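Local coordinates for protein Sam-dependent methyltransferases (Streptomyces davawensis, PDB 4D7K) that catalyses the S-adenosylmethionine-dependent double N-methylation of 8-amino-8-demethylriboflavin, the last two steps in making the antibiotic roseoflavin, at residues A[129-132]-A[133-137]; A[198-201]-A[202-205]; A[234-237]-A[238-241]; A[266-269]-A[270-273]; A[310-313]-A[314-317]. One frame throughout, in Å; residues are numbered along the deposited sequence.

Contact 1 of 5, residues A[129-132]-A[133-137]; sequences PAFQ and LRHRE
F131 and H135 stack across one turn at the end of the short helix 131-134, an i to i+4 aromatic pair in which the helix stops just as the second ring arrives. The rings form an offset stack, centroids 4.1 Å apart and planes at 15°. CG of F131 stands anti to the backbone N (chi1 -171°), which brings the phenyl face against the imidazole, while H135 CG lies beside its own backbone N (chi1 -57°) and folds back over it. As a result H135 ND1 sits 3.5 Å above the plane of the F131 ring, over its centre. The carbonyl of F131 fixes the rotation of the imidazole. Its oxygen takes the N-H of H135 ND1 at 3.1 Å, on a lone pair and in the plane of the imidazole, and also accepts from H135 N, tilted a little from the carbonyl plane. R134 CG covers the opposite face of the imidazole near its rim. F142 meets both rings edge-to-face, and P129 packs on R62 of the second subunit. Just before the stacked pair, along the same helical turn, L133 N donates to A130 O at 3.0 Å, and L133 CB lies 3.3 Å from that same oxygen. The F131 ring is bounded at one edge by E137 O, in plane and 3.9 Å from F131 CD1.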
loop_
_atom_site.group_PDB
_atom_site.type_symbol
_atom_site.label_atom_id
_atom_site.label_comp_id
_atom_site.label_asym_id
_atom_site.label_seq_id
_atom_site.Cartn_x
_atom_site.Cartn_y
_atom_site.Cartn_z
ATOM N N PRO A 129 -14.902 10.789 -11.923
ATOM C CA PRO A 129 -14.461 9.756 -10.978
ATOM C C PRO A 129 -13.622 8.701 -11.691
ATOM O O PRO A 129 -13.980 8.277 -12.793
ATOM C CB PRO A 129 -15.776 9.162 -10.448
ATOM C CG PRO A 129 -16.899 9.975 -11.097
ATOM C CD PRO A 129 -16.289 11.206 -11.671
ATOM N N ALA A 130 -12.514 8.306 -11.075
ATOM C CA ALA A 130 -11.530 7.449 -11.728
ATOM C C ALA A 130 -12.107 6.108 -12.179
ATOM O O ALA A 130 -11.775 5.623 -13.263
ATOM C CB ALA A 130 -10.353 7.224 -10.804
ATOM N N PHE A 131 -12.972 5.520 -11.358
ATOM C CA PHE A 131 -13.560 4.224 -11.673
ATOM C C PHE A 131 -14.343 4.276 -12.982
ATOM O O PHE A 131 -14.333 3.322 -13.761
ATOM C CB PHE A 131 -14.468 3.750 -10.532
ATOM C CG PHE A 131 -14.950 2.329 -10.686
ATOM C CD1 PHE A 131 -16.072 2.036 -11.447
ATOM C CD2 PHE A 131 -14.282 1.288 -10.060
ATOM C CE1 PHE A 131 -16.515 0.731 -11.590
ATOM C CE2 PHE A 131 -14.717 -0.017 -10.194
ATOM C CZ PHE A 131 -15.838 -0.300 -10.962
ATOM N N GLN A 132 -15.006 5.400 -13.231
ATOM C CA GLN A 132 -15.840 5.538 -14.421
ATOM C C GLN A 132 -15.031 5.856 -15.675
ATOM O O GLN A 132 -15.582 5.928 -16.772
ATOM C CB GLN A 132 -16.900 6.617 -14.202
ATOM C CG GLN A 132 -17.829 6.337 -13.034
ATOM C CD GLN A 132 -18.894 7.402 -12.869
ATOM O OE1 GLN A 132 -19.189 8.153 -13.801
ATOM N NE2 GLN A 132 -19.473 7.478 -11.675
ATOM N N LEU A 133 -13.726 6.053 -15.518
ATOM C CA LEU A 133 -12.859 6.284 -16.668
ATOM C C LEU A 133 -12.484 4.964 -17.333
ATOM O O LEU A 133 -12.413 4.876 -18.558
ATOM C CB LEU A 133 -11.594 7.045 -16.257
ATOM C CG LEU A 133 -11.729 8.547 -16.004
ATOM C CD1 LEU A 133 -10.378 9.150 -15.670
ATOM C CD2 LEU A 133 -12.338 9.248 -17.207
ATOM N N ARG A 134 -12.244 3.940 -16.521
ATOM C CA ARG A 134 -11.843 2.634 -17.032
ATOM C C ARG A 134 -13.056 1.728 -17.224
ATOM O O ARG A 134 -13.016 0.772 -17.999
ATOM C CB ARG A 134 -10.821 1.983 -16.092
ATOM C CG ARG A 134 -10.381 0.583 -16.506
ATOM C CD ARG A 134 -8.954 0.276 -16.084
ATOM N NE ARG A 134 -7.983 0.923 -16.962
ATOM C CZ ARG A 134 -7.395 2.085 -16.699
ATOM N NH1 ARG A 134 -7.674 2.728 -15.573
ATOM N NH2 ARG A 134 -6.526 2.601 -17.559
ATOM N N HIS A 135 -14.143 2.041 -16.528
ATOM C CA HIS A 135 -15.378 1.282 -16.679
ATOM C C HIS A 135 -16.496 2.153 -17.255
ATOM O O HIS A 135 -16.562 3.349 -17.000
ATOM C CB HIS A 135 -15.795 0.679 -15.337
ATOM C CG HIS A 135 -14.751 -0.205 -14.725
ATOM N ND1 HIS A 135 -13.755 0.273 -13.904
ATOM C CD2 HIS A 135 -14.542 -1.539 -14.832
ATOM C CE1 HIS A 135 -12.982 -0.724 -13.520
ATOM N NE2 HIS A 135 -13.435 -1.837 -14.068
ATOM N N ARG A 136 -17.376 1.541 -18.037
ATOM C CA ARG A 136 -18.437 2.273 -18.717
ATOM C C ARG A 136 -19.585 2.641 -17.776
ATOM O O ARG A 136 -20.437 3.462 -18.114
ATOM C CB ARG A 136 -18.960 1.446 -19.888
ATOM C CG ARG A 136 -17.852 0.860 -20.748
ATOM C CD ARG A 136 -18.350 -0.306 -21.589
ATOM N NE ARG A 136 -19.427 0.080 -22.495
ATOM C CZ ARG A 136 -19.981 -0.738 -23.383
ATOM N NH1 ARG A 136 -19.556 -1.990 -23.486
ATOM N NH2 ARG A 136 -20.957 -0.306 -24.171
ATOM N N GLU A 137 -19.604 2.026 -16.597
ATOM C CA GLU A 137 -20.667 2.241 -15.620
ATOM C C GLU A 137 -20.121 2.786 -14.304
ATOM O O GLU A 137 -18.955 2.575 -13.983
ATOM C CB GLU A 137 -21.413 0.932 -15.354
ATOM C CG GLU A 137 -22.029 0.293 -16.580
ATOM C CD GLU A 137 -22.442 -1.140 -16.326
ATOM O OE1 GLU A 137 -21.793 -1.797 -15.484
ATOM O OE2 GLU A 137 -23.413 -1.605 -16.960
#

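Contact 2 of 5, residues A[198-201]-A[202-205]; sequences TAVP and SSTG
V200 O and S203 OG meet at a flat group, the peptide joining V200 to P201, with no aromatic ring among the residues of the turn; the carbonyl oxygen accepts a hydrogen bond from S203 OG at 2.9 Å, the hydroxyl tilted 23° from the carbonyl plane. The bond spans the turn of a beta-alpha-beta crossover of the class I methyltransferase fold, where helix 191-199 has ended and strand 204-209 is about to begin. The nitrogen of this peptide belongs to the proline ring and has no hydrogen to offer, leaving the carbonyl as the polar side of the unit. S203 OG lies between the backbone N and the carbonyl carbon (chi1 73°), a rotation that turns the hydroxyl back toward the helix end. V200 packs on the same serine: its CG1 is anti to the backbone N (chi1 -168°) and meets S203 CB at 3.7 Å. R229, near the neighbouring strand, donates to S203 O and more weakly to V200 O, thereby linking both sides of the turn. S203 also packs on F182, and T204 pairs with that residue through the backbone as the strand joins the sheet. S202, at the exposed bend, is poorly ordered. The hydroxyl and the buried valine are in direct contact as well, S203 OG lying 3.6 Å from V200 CB.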
loop_
_atom_site.group_PDB
_atom_site.type_symbol
_atom_site.label_atom_id
_atom_site.label_comp_id
_atom_site.label_asym_id
_atom_site.label_seq_id
_atom_site.Cartn_x
_atom_site.Cartn_y
_atom_site.Cartn_z
ATOM N N THR A 198 -28.108 -0.225 22.158
ATOM C CA THR A 198 -27.391 -0.979 23.180
ATOM C C THR A 198 -26.731 -0.018 24.164
ATOM O O THR A 198 -26.531 -0.351 25.330
ATOM C CB THR A 198 -26.323 -1.905 22.562
ATOM O OG1 THR A 198 -26.907 -2.665 21.497
ATOM C CG2 THR A 198 -25.758 -2.858 23.611
ATOM N N ALA A 199 -26.405 1.179 23.685
ATOM C CA ALA A 199 -25.793 2.202 24.526
ATOM C C ALA A 199 -26.843 2.969 25.325
ATOM O O ALA A 199 -26.549 3.523 26.385
ATOM C CB ALA A 199 -24.971 3.160 23.681
ATOM N N VAL A 200 -28.066 3.009 24.804
ATOM C CA VAL A 200 -29.186 3.617 25.512
ATOM C C VAL A 200 -30.210 2.534 25.836
ATOM O O VAL A 200 -31.079 2.238 25.017
ATOM C CB VAL A 200 -29.854 4.741 24.686
ATOM C CG1 VAL A 200 -30.805 5.546 25.557
ATOM C CG2 VAL A 200 -28.805 5.656 24.074
ATOM N N PRO A 201 -30.106 1.937 27.035
ATOM C CA PRO A 201 -30.899 0.765 27.433
ATOM C C PRO A 201 -32.408 0.994 27.371
ATOM O O PRO A 201 -33.155 0.076 27.035
ATOM C CB PRO A 201 -30.450 0.513 28.879
ATOM C CG PRO A 201 -29.900 1.818 29.345
ATOM C CD PRO A 201 -29.262 2.428 28.136
ATOM N N SER A 202 -32.848 2.206 27.690
ATOM C CA SER A 202 -34.269 2.522 27.666
ATOM C C SER A 202 -34.611 3.403 26.470
ATOM O O SER A 202 -34.815 4.608 26.618
ATOM C CB SER A 202 -34.686 3.211 28.967
ATOM O OG SER A 202 -34.350 2.418 30.093
ATOM N N SER A 203 -34.669 2.798 25.287
ATOM C CA SER A 203 -34.983 3.536 24.069
ATOM C C SER A 203 -35.427 2.612 22.942
ATOM O O SER A 203 -35.166 1.409 22.968
ATOM C CB SER A 203 -33.776 4.355 23.612
ATOM O OG SER A 203 -32.770 3.518 23.070
ATOM N N THR A 204 -36.101 3.186 21.952
ATOM C CA THR A 204 -36.556 2.433 20.791
ATOM C C THR A 204 -36.033 3.080 19.517
ATOM O O THR A 204 -35.353 4.107 19.568
ATOM C CB THR A 204 -38.091 2.349 20.729
ATOM O OG1 THR A 204 -38.639 3.666 20.601
ATOM C CG2 THR A 204 -38.639 1.692 21.988
ATOM N N GLY A 205 -36.351 2.479 18.375
ATOM C CA GLY A 205 -35.863 2.980 17.104
ATOM C C GLY A 205 -36.771 2.689 15.928
ATOM O O GLY A 205 -37.648 1.829 15.999
#

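Contact 3 of 5, residues A[234-237]-A[238-241]; sequences IGDF and FDVL
F237 and D236 meet their own continuation, F238 to L241, in the loop after strand 230-234. F237 has its CB beside F238 N at 3.1 Å and sets its carbonyl oxygen 3.2 Å from L241 CG, whereas its ring leads away from the turn to V208 and W257 and approaches D209. G235, D236, F237 and D209 are all predicted to bind S-adenosylmethionine, and the turn is consistent with the loop that borders the cofactor site in this superfamily. D236 uses both its carboxylate and its carbonyl. CG is anti to the backbone N (chi1 -178°), which carries the carboxylate forward along the chain until OD2 accepts F238 N at 3.0 Å, an Asx turn; the N-H arrives from above the carboxylate plane, 45° out of it. The same oxygen lies at the edge of the F238 ring, near its plane and 3.5 Å from CD2. Meanwhile D236 O takes D239 N at 3.1 Å and, weakly, V240 N, so that the loop closes into a tight turn. V240 points its CB at that turn. One methyl, CG2, rests 3.3 Å from D236 O, and the other, CG1, reaches back to I234 O at 3.6 Å, beside G235, which has no side chain. F238 packs against helix 259-270 through R264, L265 and R268. D239 OD2 stands only 3.4 Å from D236 OD2, two carboxylates crossing with their planes 69° apart; their mutual repulsion is probably eased by the F238 N-H on one of them, and such closeness would probably favour protonation or screening by solvent.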
loop_
_atom_site.group_PDB
_atom_site.type_symbol
_atom_site.label_atom_id
_atom_site.label_comp_id
_atom_site.label_asym_id
_atom_site.label_seq_id
_atom_site.Cartn_x
_atom_site.Cartn_y
_atom_site.Cartn_z
ATOM N N ILE A 234 -40.399 -0.077 5.383
ATOM C CA ILE A 234 -39.834 -0.309 4.060
ATOM C C ILE A 234 -40.552 0.509 2.988
ATOM O O ILE A 234 -41.781 0.507 2.909
ATOM C CB ILE A 234 -39.897 -1.806 3.684
ATOM C CG1 ILE A 234 -39.106 -2.644 4.692
ATOM C CG2 ILE A 234 -39.369 -2.033 2.280
ATOM C CD1 ILE A 234 -37.672 -2.197 4.868
ATOM N N GLY A 235 -39.779 1.210 2.166
ATOM C CA GLY A 235 -40.337 1.989 1.077
ATOM C C GLY A 235 -39.523 3.223 0.737
ATOM O O GLY A 235 -38.392 3.384 1.194
ATOM N N ASP A 236 -40.107 4.096 -0.077
ATOM C CA ASP A 236 -39.469 5.349 -0.458
ATOM C C ASP A 236 -39.375 6.284 0.744
ATOM O O ASP A 236 -40.294 6.342 1.562
ATOM C CB ASP A 236 -40.242 6.012 -1.600
ATOM C CG ASP A 236 -39.598 7.296 -2.074
ATOM O OD1 ASP A 236 -38.704 7.230 -2.944
ATOM O OD2 ASP A 236 -39.989 8.375 -1.579
ATOM N N PHE A 237 -38.263 7.008 0.845
ATOM C CA PHE A 237 -38.004 7.892 1.982
ATOM C C PHE A 237 -39.130 8.894 2.250
ATOM O O PHE A 237 -39.520 9.102 3.396
ATOM C CB PHE A 237 -36.693 8.655 1.772
ATOM C CG PHE A 237 -35.459 7.825 1.989
ATOM C CD1 PHE A 237 -35.536 6.593 2.616
ATOM C CD2 PHE A 237 -34.219 8.284 1.574
ATOM C CE1 PHE A 237 -34.398 5.831 2.819
ATOM C CE2 PHE A 237 -33.080 7.528 1.773
ATOM C CZ PHE A 237 -33.169 6.300 2.397
ATOM N N PHE A 238 -39.655 9.502 1.191
ATOM C CA PHE A 238 -40.639 10.574 1.327
ATOM C C PHE A 238 -42.034 10.094 1.736
ATOM O O PHE A 238 -42.963 10.895 1.833
ATOM C CB PHE A 238 -40.738 11.357 0.017
ATOM C CG PHE A 238 -39.496 12.126 -0.325
ATOM C CD1 PHE A 238 -39.328 13.426 0.122
ATOM C CD2 PHE A 238 -38.498 11.552 -1.094
ATOM C CE1 PHE A 238 -38.188 14.141 -0.191
ATOM C CE2 PHE A 238 -37.353 12.261 -1.411
ATOM C CZ PHE A 238 -37.199 13.558 -0.958
ATOM N N ASP A 239 -42.180 8.796 1.976
ATOM C CA ASP A 239 -43.477 8.240 2.344
ATOM C C ASP A 239 -43.477 7.626 3.741
ATOM O O ASP A 239 -44.384 7.871 4.535
ATOM C CB ASP A 239 -43.915 7.188 1.321
ATOM C CG ASP A 239 -44.182 7.781 -0.048
ATOM O OD1 ASP A 239 -45.321 8.233 -0.289
ATOM O OD2 ASP A 239 -43.254 7.793 -0.884
ATOM N N VAL A 240 -42.456 6.831 4.037
ATOM C CA VAL A 240 -42.434 6.056 5.272
ATOM C C VAL A 240 -41.718 6.763 6.422
ATOM O O VAL A 240 -41.316 6.122 7.391
ATOM C CB VAL A 240 -41.768 4.683 5.047
ATOM C CG1 VAL A 240 -42.584 3.854 4.067
ATOM C CG2 VAL A 240 -40.341 4.858 4.543
ATOM N N LEU A 241 -41.563 8.080 6.321
ATOM C CA LEU A 241 -40.942 8.849 7.398
ATOM C C LEU A 241 -41.797 8.815 8.659
ATOM O O LEU A 241 -42.948 9.245 8.643
ATOM C CB LEU A 241 -40.709 10.301 6.975
ATOM C CG LEU A 241 -39.452 10.617 6.169
ATOM C CD1 LEU A 241 -39.352 12.113 5.913
ATOM C CD2 LEU A 241 -38.216 10.113 6.885
#

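Contact 4 of 5, residues A[266-269]-A[270-273]; sequences LVRI and RQAM
Q271 folds back along the end of helix 259-270 to reach R268, a local i to i+3 pair at a helix C-terminus in the Rossmann-like methyltransferase domain. Its CB lies 4.0 Å from V267 O. CG, placed between the backbone N and the carbonyl carbon (chi1 56°), comes 3.4 Å from R268 O and sits at the edge of the R268 guanidinium, in its plane. The chain is extended beyond it and carries CD to 3.8 Å from R268 NH1. At the tip, OE1 accepts from R268 NH1 at 3.2 Å, a weak bond with an N-H...O angle of 134°, and touches R268 CD at 3.3 Å. Guanidinium and amide planes are turned 50° apart, so neither lies flat on the other. R268 can bend back to this point because it is kinked at chi2 and chi3; F238 and L241 also pack on R268. R270 N and Q271 N still bond four residues back, to L266 O and V267 O. Beyond them the regular i to i+4 bonding lapses, though the backbone angles stay helical: I269 O takes A272 N at 3.0 Å, with M273 N a weak second donor at 3.2 Å. Nearby, I269 CG2 meets M273 SD at 4.3 Å.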
loop_
_atom_site.group_PDB
_atom_site.type_symbol
_atom_site.label_atom_id
_atom_site.label_comp_id
_atom_site.label_asym_id
_atom_site.label_seq_id
_atom_site.Cartn_x
_atom_site.Cartn_y
_atom_site.Cartn_z
ATOM N N LEU A 266 -34.714 16.965 3.499
ATOM C CA LEU A 266 -34.486 17.674 4.749
ATOM C C LEU A 266 -35.748 18.397 5.221
ATOM O O LEU A 266 -36.015 18.471 6.421
ATOM C CB LEU A 266 -33.331 18.661 4.589
ATOM C CG LEU A 266 -31.948 18.045 4.370
ATOM C CD1 LEU A 266 -30.973 19.094 3.865
ATOM C CD2 LEU A 266 -31.437 17.405 5.653
ATOM N N VAL A 267 -36.522 18.919 4.273
ATOM C CA VAL A 267 -37.779 19.598 4.583
ATOM C C VAL A 267 -38.807 18.607 5.130
ATOM O O VAL A 267 -39.546 18.914 6.069
ATOM C CB VAL A 267 -38.361 20.321 3.338
ATOM C CG1 VAL A 267 -39.787 20.781 3.588
ATOM C CG2 VAL A 267 -37.493 21.508 2.955
ATOM N N ARG A 268 -38.839 17.413 4.546
ATOM C CA ARG A 268 -39.740 16.355 4.993
ATOM C C ARG A 268 -39.398 15.877 6.401
ATOM O O ARG A 268 -40.288 15.582 7.198
ATOM C CB ARG A 268 -39.704 15.179 4.016
ATOM C CG ARG A 268 -40.576 15.373 2.787
ATOM C CD ARG A 268 -42.055 15.271 3.134
ATOM N NE ARG A 268 -42.413 13.943 3.629
ATOM C CZ ARG A 268 -42.639 13.652 4.907
ATOM N NH1 ARG A 268 -42.554 14.600 5.832
ATOM N NH2 ARG A 268 -42.955 12.413 5.260
ATOM N N ILE A 269 -38.108 15.794 6.703
ATOM C CA ILE A 269 -37.674 15.451 8.051
ATOM C C ILE A 269 -38.085 16.560 9.013
ATOM O O ILE A 269 -38.587 16.296 10.104
ATOM C CB ILE A 269 -36.150 15.235 8.122
ATOM C CG1 ILE A 269 -35.747 14.034 7.262
ATOM C CG2 ILE A 269 -35.698 15.030 9.566
ATOM C CD1 ILE A 269 -34.252 13.826 7.169
ATOM N N ARG A 270 -37.895 17.802 8.578
ATOM C CA ARG A 270 -38.179 18.971 9.403
ATOM C C ARG A 270 -39.617 19.015 9.920
ATOM O O ARG A 270 -39.858 19.379 11.072
ATOM C CB ARG A 270 -37.877 20.248 8.618
ATOM C CG ARG A 270 -38.202 21.528 9.367
ATOM C CD ARG A 270 -37.394 21.656 10.653
ATOM N NE ARG A 270 -37.811 22.824 11.421
ATOM C CZ ARG A 270 -38.753 22.804 12.359
ATOM N NH1 ARG A 270 -39.371 21.668 12.657
ATOM N NH2 ARG A 270 -39.074 23.917 13.003
ATOM N N GLN A 271 -40.571 18.640 9.075
ATOM C CA GLN A 271 -41.973 18.696 9.470
ATOM C C GLN A 271 -42.408 17.434 10.215
ATOM O O GLN A 271 -43.518 17.371 10.741
ATOM C CB GLN A 271 -42.868 18.931 8.246
ATOM C CG GLN A 271 -42.703 17.920 7.123
ATOM C CD GLN A 271 -43.529 18.275 5.899
ATOM O OE1 GLN A 271 -43.626 17.492 4.953
ATOM N NE2 GLN A 271 -44.127 19.462 5.911
ATOM N N ALA A 272 -41.530 16.438 10.264
ATOM C CA ALA A 272 -41.806 15.204 10.997
ATOM C C ALA A 272 -41.321 15.298 12.443
ATOM O O ALA A 272 -41.686 14.479 13.288
ATOM C CB ALA A 272 -41.160 14.015 10.297
ATOM N N MET A 273 -40.498 16.304 12.720
ATOM C CA MET A 273 -39.927 16.493 14.049
ATOM C C MET A 273 -40.873 17.254 14.970
ATOM O O MET A 273 -40.723 17.220 16.191
ATOM C CB MET A 273 -38.593 17.239 13.957
ATOM C CG MET A 273 -37.539 16.529 13.138
ATOM S SD MET A 273 -36.010 17.476 13.037
ATOM C CE MET A 273 -35.681 17.775 14.770
#

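Contact 5 of 5, residues A[310-313]-A[314-317]; sequences HRTR and AQWD
T312 is extended (psi 173°) and directs its carbonyl into the first turn of helix 313-322, where W316 N bonds to T312 O at 3.1 Å and D317 N to R313 O. The side chains of T312 and Q315 then exchange bonds. T312 OG1, set between its backbone N and carbonyl carbon by chi1 of 66°, accepts Q315 N at 3.3 Å, while Q315 OE1 takes T312 N at 2.7 Å, nearly straight at 170° and on a lone pair of the amide. This reciprocal pair is a capping box, with T312 as N-cap; it satisfies two N-H groups at the helix start, and a weak bond from T312 OG1 to Q315 OE1 ties the two side chains directly. Ahead of the cap, R311 lies across W316 at about a right angle. R311 CB sits over the five-membered ring, 3.7 Å from its centroid, in a CH-pi contact, and CD follows above the same indole at 4.0 Å from its plane. The guanidinium goes further out, where the cation-pi term is long and at most weak; its firm partners are D259, by a salt bridge, and L254 O. A water in the plane of the indole accepts from W316 NE1 at 3.1 Å and from R311 N at 2.7 Å, satisfying the buried indole N-H. The W316 side chain packs from the helix onto the sheet strands, against I283 and I327, while R313 extends to a salt bridge with E290.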
loop_
_atom_site.group_PDB
_atom_site.type_symbol
_atom_site.label_atom_id
_atom_site.label_comp_id
_atom_site.label_asym_id
_atom_site.label_seq_id
_atom_site.Cartn_x
_atom_site.Cartn_y
_atom_site.Cartn_z
ATOM N N HIS A 310 -18.057 15.178 -0.140
ATOM C CA HIS A 310 -18.328 15.670 1.204
ATOM C C HIS A 310 -18.556 17.170 1.151
ATOM O O HIS A 310 -18.071 17.842 0.239
ATOM C CB HIS A 310 -17.178 15.343 2.155
ATOM C CG HIS A 310 -16.955 13.878 2.353
ATOM N ND1 HIS A 310 -17.926 13.039 2.861
ATOM C CD2 HIS A 310 -15.869 13.100 2.123
ATOM C CE1 HIS A 310 -17.450 11.808 2.927
ATOM N NE2 HIS A 310 -16.205 11.819 2.487
ATOM N N ARG A 311 -19.292 17.699 2.122
ATOM C CA ARG A 311 -19.612 19.122 2.127
ATOM C C ARG A 311 -18.878 19.886 3.230
ATOM O O ARG A 311 -18.576 19.336 4.293
ATOM C CB ARG A 311 -21.124 19.324 2.270
ATOM C CG ARG A 311 -21.940 18.960 1.031
ATOM C CD ARG A 311 -23.429 19.190 1.277
ATOM N NE ARG A 311 -24.248 19.048 0.074
ATOM C CZ ARG A 311 -24.855 17.920 -0.292
ATOM N NH1 ARG A 311 -24.731 16.826 0.446
ATOM N NH2 ARG A 311 -25.583 17.886 -1.402
ATOM N N THR A 312 -18.581 21.156 2.961
ATOM C CA THR A 312 -18.024 22.038 3.978
ATOM C C THR A 312 -19.140 22.471 4.909
ATOM O O THR A 312 -20.309 22.191 4.649
ATOM C CB THR A 312 -17.365 23.291 3.377
ATOM O OG1 THR A 312 -18.367 24.101 2.750
ATOM C CG2 THR A 312 -16.307 22.911 2.358
ATOM N N ARG A 313 -18.783 23.170 5.982
ATOM C CA ARG A 313 -19.771 23.637 6.949
ATOM C C ARG A 313 -20.691 24.683 6.335
ATOM O O ARG A 313 -21.907 24.656 6.541
ATOM C CB ARG A 313 -19.084 24.216 8.184
ATOM C CG ARG A 313 -20.039 24.552 9.311
ATOM C CD ARG A 313 -19.334 25.321 10.410
ATOM N NE ARG A 313 -20.061 25.254 11.673
ATOM C CZ ARG A 313 -19.659 24.558 12.732
ATOM N NH1 ARG A 313 -18.522 23.878 12.693
ATOM N NH2 ARG A 313 -20.389 24.554 13.839
ATOM N N ALA A 314 -20.100 25.607 5.585
ATOM C CA ALA A 314 -20.859 26.666 4.936
ATOM C C ALA A 314 -21.886 26.075 3.974
ATOM O O ALA A 314 -23.016 26.553 3.887
ATOM C CB ALA A 314 -19.924 27.621 4.205
ATOM N N GLN A 315 -21.486 25.028 3.264
ATOM C CA GLN A 315 -22.391 24.332 2.358
ATOM C C GLN A 315 -23.549 23.697 3.120
ATOM O O GLN A 315 -24.702 23.772 2.687
ATOM C CB GLN A 315 -21.632 23.274 1.559
ATOM C CG GLN A 315 -20.685 23.853 0.523
ATOM C CD GLN A 315 -19.864 22.788 -0.177
ATOM O OE1 GLN A 315 -19.241 21.943 0.468
ATOM N NE2 GLN A 315 -19.865 22.818 -1.505
ATOM N N TRP A 316 -23.238 23.083 4.259
ATOM C CA TRP A 316 -24.262 22.473 5.102
ATOM C C TRP A 316 -25.189 23.530 5.678
ATOM O O TRP A 316 -26.398 23.322 5.757
ATOM C CB TRP A 316 -23.632 21.660 6.234
ATOM C CG TRP A 316 -23.203 20.281 5.828
ATOM C CD1 TRP A 316 -21.927 19.797 5.791
ATOM C CD2 TRP A 316 -24.052 19.207 5.398
ATOM N NE1 TRP A 316 -21.928 18.487 5.370
ATOM C CE2 TRP A 316 -23.220 18.101 5.122
ATOM C CE3 TRP A 316 -25.435 19.071 5.222
ATOM C CZ2 TRP A 316 -23.723 16.878 4.680
ATOM C CZ3 TRP A 316 -25.932 17.856 4.784
ATOM C CH2 TRP A 316 -25.076 16.775 4.516
ATOM N N ASP A 317 -24.616 24.663 6.077
ATOM C CA ASP A 317 -25.402 25.801 6.544
ATOM C C ASP A 317 -26.437 26.211 5.504
ATOM O O ASP A 317 -27.616 26.363 5.818
ATOM C CB ASP A 317 -24.497 26.994 6.870
ATOM C CG ASP A 317 -24.144 27.081 8.345
ATOM O OD1 ASP A 317 -25.025 26.803 9.187
ATOM O OD2 ASP A 317 -22.986 27.433 8.661
HETATM O O HOH W 1 -19.793 16.491 4.472
#

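How the contacts relate
All five contacts are turns and helix ends within the methyltransferase domain, at successive points along the chain. None is wholly core: contact 3 lies at the surface and holds part of the predicted cofactor site, and the others are partly buried. Contacts 3 and 4 touch directly, F238 CD1 meeting R268 CG at 3.5 Å, so that the loop predicted to bind the cofactor rests on helix 259-270. Contact 5 caps the start of a helix, whereas contacts 1, 2 and 4 take in the C-terminal ends of theirs. Their chemistry varies accordingly: aromatic stacking in contact 1, a serine hydroxyl in contact 2, an Asx turn in contact 3, weak amide-guanidinium bonding in contact 4 and reciprocal capping in contact 5.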